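Local coordinates for NAD-dependent aldehyde dehydrogenase (Burkholderia multivorans, PDB 5UJU), which probably oxidises aldehydes to carboxylic acids with NAD+ as cofactor, at residues L13-H17 with I120-E125; H61-F66 with L245-I249; G297-T303 with T316-G320. All blocks are in the same frame, centred on the assembly; numbering follows the deposited sequence.

Contact 1: residues L13-H17 with I120-E125; sequences LFTKH and IGVSLE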
# COMPACT_ATOMS: atom_id res chain seq x y z
N LEU A 13 3.00 22.40 -18.25
CA LEU A 13 1.80 22.43 -17.42
C LEU A 13 2.14 22.28 -15.94
O LEU A 13 1.37 22.73 -15.08
CB LEU A 13 0.82 21.33 -17.85
CG LEU A 13 0.20 21.55 -19.23
CD1 LEU A 13 -0.74 20.43 -19.60
CD2 LEU A 13 -0.52 22.89 -19.26
N PHE A 14 3.27 21.64 -15.61
CA PHE A 14 3.73 21.61 -14.23
C PHE A 14 4.10 23.01 -13.76
O PHE A 14 3.64 23.47 -12.71
CB PHE A 14 4.93 20.66 -14.09
CG PHE A 14 5.40 20.47 -12.67
CD1 PHE A 14 4.94 19.41 -11.91
CD2 PHE A 14 6.29 21.37 -12.09
CE1 PHE A 14 5.36 19.24 -10.60
CE2 PHE A 14 6.71 21.21 -10.78
CZ PHE A 14 6.25 20.13 -10.04
N THR A 15 4.93 23.71 -14.53
CA THR A 15 5.30 25.07 -14.18
C THR A 15 4.08 25.97 -14.10
O THR A 15 4.02 26.87 -13.25
CB THR A 15 6.30 25.62 -15.20
OG1 THR A 15 7.49 24.83 -15.17
CG2 THR A 15 6.66 27.08 -14.91
N LYS A 16 3.10 25.75 -14.97
CA LYS A 16 1.91 26.60 -14.99
C LYS A 16 1.12 26.50 -13.68
O LYS A 16 0.61 27.51 -13.18
CB LYS A 16 1.03 26.22 -16.18
CG LYS A 16 -0.34 26.88 -16.20
CD LYS A 16 -1.16 26.45 -17.42
CE LYS A 16 -2.49 27.20 -17.50
NZ LYS A 16 -3.35 26.77 -18.63
N HIS A 17 1.03 25.30 -13.11
CA HIS A 17 0.20 25.08 -11.93
C HIS A 17 1.03 24.85 -10.67
O HIS A 17 0.50 24.36 -9.67
CB HIS A 17 -0.75 23.92 -12.17
CG HIS A 17 -1.69 24.15 -13.31
ND1 HIS A 17 -2.66 25.12 -13.29
CD2 HIS A 17 -1.78 23.55 -14.53
CE1 HIS A 17 -3.33 25.11 -14.44
NE2 HIS A 17 -2.81 24.16 -15.20
N ILE A 120 1.73 15.13 -13.35
CA ILE A 120 1.16 16.11 -12.42
C ILE A 120 0.63 17.32 -13.19
O ILE A 120 -0.48 17.79 -12.95
CB ILE A 120 2.21 16.53 -11.37
CG1 ILE A 120 2.78 15.31 -10.60
CG2 ILE A 120 1.65 17.58 -10.41
CD1 ILE A 120 1.78 14.54 -9.79
N GLY A 121 1.43 17.83 -14.13
CA GLY A 121 0.99 19.01 -14.86
C GLY A 121 -0.28 18.77 -15.64
O GLY A 121 -1.23 19.57 -15.58
N VAL A 122 -0.34 17.66 -16.37
CA VAL A 122 -1.55 17.34 -17.12
C VAL A 122 -2.74 17.17 -16.16
O VAL A 122 -3.85 17.65 -16.43
CB VAL A 122 -1.33 16.08 -17.98
CG1 VAL A 122 -2.65 15.46 -18.43
CG2 VAL A 122 -0.45 16.42 -19.21
N SER A 123 -2.52 16.49 -15.04
CA SER A 123 -3.60 16.33 -14.06
C SER A 123 -4.11 17.69 -13.56
O SER A 123 -5.32 17.91 -13.48
CB SER A 123 -3.14 15.46 -12.89
OG SER A 123 -2.99 14.12 -13.32
N LEU A 124 -3.20 18.60 -13.24
CA LEU A 124 -3.63 19.89 -12.70
C LEU A 124 -4.35 20.72 -13.75
O LEU A 124 -5.28 21.46 -13.42
CB LEU A 124 -2.43 20.66 -12.14
CG LEU A 124 -1.70 19.94 -11.01
CD1 LEU A 124 -0.38 20.64 -10.63
CD2 LEU A 124 -2.61 19.76 -9.81
N GLU A 125 -3.93 20.60 -15.01
CA GLU A 125 -4.61 21.31 -16.08
C GLU A 125 -6.01 20.75 -16.31
O GLU A 125 -6.96 21.51 -16.53
CB GLU A 125 -3.78 21.25 -17.36
CG GLU A 125 -4.46 21.84 -18.59
CD GLU A 125 -4.70 23.34 -18.52
OE1 GLU A 125 -4.04 24.04 -17.73
OE2 GLU A 125 -5.57 23.82 -19.29
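Leu13 lies over the backbone of Gly121 and beside Glu125, with its CB 3.5 Å from Gly121 O. Its CD1 touches Val122 CG2 and the CB of Glu125, while CD2 rests against the CB and CG of the same glutamate. Phe14 brings its backbone right against the long helix: its N sits 3.6 Å from Gly121 CA, possible because Gly121 has no CB. Phe14 CG stands anti to the backbone N (chi1 -175°), which carries the ring alongside Ile120, its edge toward that residue and CD1 4.0 Å from Ile120 CB; Trp172 meets this ring edge-to-face. Lys16 stretches out fully, and its NZ makes a salt bridge of 3.0 Å to Glu125 OE1, on the syn side but well out of the carboxylate plane. His17 follows the short helix, at the N-cap position of helix 18-30. Its CB packs on Leu124 CD1 at 3.6 Å, one ring face looks at the Leu124 backbone, and the aliphatic part of Lys16 lies over the other. NE2 donates in the ring plane to Glu125 OE1 (2.8 Å, 159° at the hydrogen), on the anti side, somewhat out of the carboxylate plane; ring and carboxylate are turned 36° apart. Two donors thus grip OE1 and Arg129 pairs with OE2, so the carboxylate is probably ionised. This is a close helix-helix contact at a glycine, joining helix 12-16 to helix 97-132.

Contact 2: residues H61-F66 with L245-I249; sequences HLGKTF and LPLAI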
# COMPACT_ATOMS: atom_id res chain seq x y z
N HIS A 61 -26.34 17.55 -24.51
CA HIS A 61 -26.10 16.12 -24.50
C HIS A 61 -27.38 15.31 -24.64
O HIS A 61 -27.30 14.11 -24.94
CB HIS A 61 -25.40 15.69 -23.20
CG HIS A 61 -24.13 16.44 -22.93
ND1 HIS A 61 -23.07 16.47 -23.81
CD2 HIS A 61 -23.76 17.20 -21.87
CE1 HIS A 61 -22.10 17.21 -23.31
NE2 HIS A 61 -22.50 17.66 -22.13
N LEU A 62 -28.54 15.92 -24.42
CA LEU A 62 -29.78 15.17 -24.38
C LEU A 62 -30.21 14.80 -25.79
O LEU A 62 -30.09 15.60 -26.72
CB LEU A 62 -30.87 16.01 -23.70
CG LEU A 62 -30.50 16.56 -22.32
CD1 LEU A 62 -31.69 17.23 -21.67
CD2 LEU A 62 -29.92 15.48 -21.41
N GLY A 63 -30.73 13.58 -25.95
CA GLY A 63 -31.20 13.14 -27.25
C GLY A 63 -30.14 12.94 -28.31
O GLY A 63 -30.45 13.02 -29.50
N LYS A 64 -28.89 12.68 -27.93
CA LYS A 64 -27.86 12.46 -28.93
C LYS A 64 -26.79 11.53 -28.37
O LYS A 64 -26.72 11.29 -27.16
CB LYS A 64 -27.26 13.78 -29.43
CG LYS A 64 -26.17 14.37 -28.57
CD LYS A 64 -25.63 15.63 -29.24
CE LYS A 64 -24.12 15.60 -29.38
NZ LYS A 64 -23.62 16.84 -30.04
N THR A 65 -25.95 11.03 -29.26
CA THR A 65 -24.84 10.18 -28.86
C THR A 65 -23.66 11.05 -28.46
O THR A 65 -23.26 11.95 -29.20
CB THR A 65 -24.45 9.23 -29.99
OG1 THR A 65 -25.58 8.42 -30.32
CG2 THR A 65 -23.31 8.30 -29.57
N PHE A 66 -23.11 10.77 -27.28
CA PHE A 66 -21.96 11.48 -26.75
C PHE A 66 -20.72 11.16 -27.59
O PHE A 66 -20.42 9.99 -27.86
CB PHE A 66 -21.76 11.07 -25.28
CG PHE A 66 -20.82 11.96 -24.51
CD1 PHE A 66 -21.32 13.01 -23.74
CD2 PHE A 66 -19.45 11.76 -24.55
CE1 PHE A 66 -20.46 13.85 -23.04
CE2 PHE A 66 -18.59 12.60 -23.84
CZ PHE A 66 -19.10 13.64 -23.09
N LEU A 245 -23.00 10.31 -17.43
CA LEU A 245 -22.72 11.63 -18.00
C LEU A 245 -21.69 12.43 -17.23
O LEU A 245 -20.80 13.02 -17.87
CB LEU A 245 -24.03 12.43 -18.14
CG LEU A 245 -23.85 13.74 -18.94
CD1 LEU A 245 -23.27 13.44 -20.33
CD2 LEU A 245 -25.15 14.55 -19.06
N PRO A 246 -21.73 12.53 -15.88
CA PRO A 246 -20.69 13.31 -15.19
C PRO A 246 -19.28 12.81 -15.46
O PRO A 246 -18.36 13.62 -15.57
CB PRO A 246 -21.07 13.18 -13.70
CG PRO A 246 -22.53 12.91 -13.71
CD PRO A 246 -22.77 12.07 -14.94
N LEU A 247 -19.08 11.49 -15.55
CA LEU A 247 -17.75 10.98 -15.85
C LEU A 247 -17.44 11.00 -17.35
O LEU A 247 -16.27 11.08 -17.72
CB LEU A 247 -17.58 9.57 -15.30
CG LEU A 247 -17.49 9.61 -13.77
CD1 LEU A 247 -17.67 8.22 -13.20
CD2 LEU A 247 -16.15 10.22 -13.32
N ALA A 248 -18.46 10.94 -18.21
CA ALA A 248 -18.22 11.09 -19.65
C ALA A 248 -17.70 12.48 -19.96
O ALA A 248 -16.74 12.64 -20.73
CB ALA A 248 -19.50 10.81 -20.43
N ILE A 249 -18.33 13.51 -19.38
CA ILE A 249 -17.82 14.88 -19.50
C ILE A 249 -16.39 14.95 -18.99
O ILE A 249 -15.53 15.57 -19.62
CB ILE A 249 -18.74 15.86 -18.74
CG1 ILE A 249 -20.13 15.92 -19.36
CG2 ILE A 249 -18.12 17.25 -18.67
CD1 ILE A 249 -21.14 16.63 -18.46
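The Phe66 ring takes the methyl of Ala248 squarely on one face: CB stands 3.9 Å from the ring centroid and only 12° off the normal, a clear CH-pi contact. The far end of the ring reaches the helix backbone, CZ coming to 3.5 Å from Ala248 O and 3.8 Å from Ile249 N. His61 has Leu245 CD1 over one face, 4.1 Å from its CG. That same methyl also touches Phe66, 3.9 Å from CE1, so one branch of Leu245 fits against both rings. CG of Leu245 is anti to the backbone N (chi1 -171°), which turns the branched end from the flank of the helix toward the loop. Its other methyl, CD2, touches the histidine at CD2 of the ring. Ile249, one helical turn on, crosses His61 at about a right angle and sets its CG1 4.0 Å from NE2. The two aromatic side chains come from the two ends of segment 61-66, which reverses through a type II turn from His61 to Lys64, and both point at the first turn of helix 245-260. No hydrogen bond joins the two segments. His61 NE2 is instead hydrogen-bonded to Glu136 of helix 134-145, which helps fix the ring's rotation while Leu245 packs on one of its faces. The contact thus holds by buried apolar and CH-pi packing, with the polar end of His61 satisfied by a third element.

Contact 3: residues G297-T303 with T316-G320; sequences GSTQNGT and TEKAG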
# COMPACT_ATOMS: atom_id res chain seq x y z
N GLY A 297 -19.04 1.14 -3.96
CA GLY A 297 -20.29 0.41 -4.13
C GLY A 297 -20.55 -0.53 -2.98
O GLY A 297 -20.15 -0.28 -1.85
N SER A 298 -21.21 -1.64 -3.30
CA SER A 298 -21.65 -2.57 -2.27
C SER A 298 -20.47 -3.27 -1.62
O SER A 298 -19.39 -3.44 -2.21
CB SER A 298 -22.61 -3.63 -2.83
OG SER A 298 -21.92 -4.61 -3.58
N THR A 299 -20.69 -3.71 -0.37
CA THR A 299 -19.69 -4.48 0.35
C THR A 299 -19.38 -5.79 -0.37
O THR A 299 -18.22 -6.20 -0.44
CB THR A 299 -20.18 -4.75 1.78
OG1 THR A 299 -20.23 -3.51 2.49
CG2 THR A 299 -19.24 -5.70 2.51
N GLN A 300 -20.42 -6.44 -0.90
CA GLN A 300 -20.23 -7.72 -1.58
C GLN A 300 -19.39 -7.57 -2.84
O GLN A 300 -18.47 -8.36 -3.08
CB GLN A 300 -21.58 -8.34 -1.93
CG GLN A 300 -21.45 -9.73 -2.50
CD GLN A 300 -22.79 -10.36 -2.83
OE1 GLN A 300 -23.38 -10.07 -3.87
NE2 GLN A 300 -23.25 -11.25 -1.96
N ASN A 301 -19.69 -6.57 -3.65
CA ASN A 301 -18.89 -6.36 -4.86
C ASN A 301 -17.48 -5.90 -4.53
O ASN A 301 -16.51 -6.37 -5.13
CB ASN A 301 -19.58 -5.35 -5.79
CG ASN A 301 -20.88 -5.88 -6.38
OD1 ASN A 301 -21.15 -7.08 -6.33
ND2 ASN A 301 -21.68 -4.98 -6.94
N GLY A 302 -17.34 -4.97 -3.57
CA GLY A 302 -16.01 -4.50 -3.19
C GLY A 302 -15.16 -5.61 -2.61
O GLY A 302 -13.97 -5.72 -2.92
N THR A 303 -15.76 -6.45 -1.78
CA THR A 303 -15.08 -7.62 -1.22
C THR A 303 -14.67 -8.61 -2.31
O THR A 303 -13.60 -9.22 -2.25
CB THR A 303 -16.01 -8.30 -0.22
OG1 THR A 303 -16.31 -7.39 0.84
CG2 THR A 303 -15.38 -9.52 0.35
N THR A 316 -11.15 0.22 -2.16
CA THR A 316 -12.60 0.06 -2.11
C THR A 316 -13.21 1.02 -1.12
O THR A 316 -12.61 1.32 -0.08
CB THR A 316 -13.02 -1.38 -1.73
OG1 THR A 316 -12.45 -1.73 -0.46
CG2 THR A 316 -12.58 -2.39 -2.79
N GLU A 317 -14.40 1.51 -1.48
CA GLU A 317 -15.37 2.17 -0.60
C GLU A 317 -16.63 1.32 -0.61
O GLU A 317 -17.23 1.12 -1.67
CB GLU A 317 -15.71 3.58 -1.07
CG GLU A 317 -14.55 4.55 -1.19
CD GLU A 317 -14.26 5.23 0.14
OE1 GLU A 317 -15.17 5.26 0.99
OE2 GLU A 317 -13.13 5.75 0.32
N LYS A 318 -17.04 0.84 0.56
CA LYS A 318 -18.15 -0.10 0.68
C LYS A 318 -19.18 0.47 1.67
O LYS A 318 -19.14 1.64 2.03
CB LYS A 318 -17.61 -1.48 1.09
CG LYS A 318 -16.57 -2.05 0.08
CD LYS A 318 -15.73 -3.20 0.67
CE LYS A 318 -14.70 -2.71 1.67
NZ LYS A 318 -13.81 -3.83 2.10
N ALA A 319 -20.10 -0.38 2.10
CA ALA A 319 -21.17 0.07 2.99
C ALA A 319 -20.73 -0.02 4.45
O ALA A 319 -19.89 -0.84 4.81
CB ALA A 319 -22.43 -0.77 2.79
N GLY A 320 -21.32 0.84 5.28
CA GLY A 320 -21.11 0.73 6.71
C GLY A 320 -22.34 1.24 7.43
O GLY A 320 -23.33 1.63 6.81
O HOH W 1 -18.80 -3.21 4.66
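Thr299 OG1 is held by two partners beyond strand 313-317: it accepts from Ala319 N at 3.2 Å (145° at the hydrogen) and donates to a water 2.6 Å away. That water passes the link on to Ala319 O, closing a small ring of bonds around one residue. The shorter direct bond is Gly297 N to Glu317 O, 2.9 Å and nearly straight at 164°. Beside it, Gly297 O receives Lys318 CA in a CA-H...O contact of 3.2 Å. The Lys318 chain then lies along the first turn of helix 299-308, its CB by Thr299 and its CD near Thr303 N, passing the bare CA of Gly302; the bend at chi3 (-74°) brings NZ to a salt bridge with Glu306, whose carboxylate is also hydrogen-bonded to Thr316 OG1. Thr316 CG2 lies 3.6 Å from Gly302 O. The helix start is fixed by Ser298, an N-cap whose OG accepts from Asn301 N, while Thr303 OG1 bonds back to Thr299 O at 2.6 Å. Here the parallel strands 290-296 and 313-317 and the helix connecting them meet as a beta-alpha-beta crossover, the building unit of the Rossmann-like fold that binds NAD in this family.

In the fold
Contacts 1 and 2 are mostly buried, contact 3 only partly so, although its centre lies nearest to the middle of the chain, about 13 Å away against 23 and 21 Å. None touches another, and no structural element is used twice. Contacts 1 and 2 are long-range links that bring N-terminal regions, a short helix and a loop, onto helices 97-132 and 245-260; their segments alternate along the chain. Contact 3 is local, closing a beta-alpha-beta unit across the chain's centre from contact 1. Chemistry follows place: charged side chains border the helix pair of contact 1, aromatic and aliphatic groups make up contact 2, and contact 3 combines hydrogen bonds with a lysine chain packed on a helix.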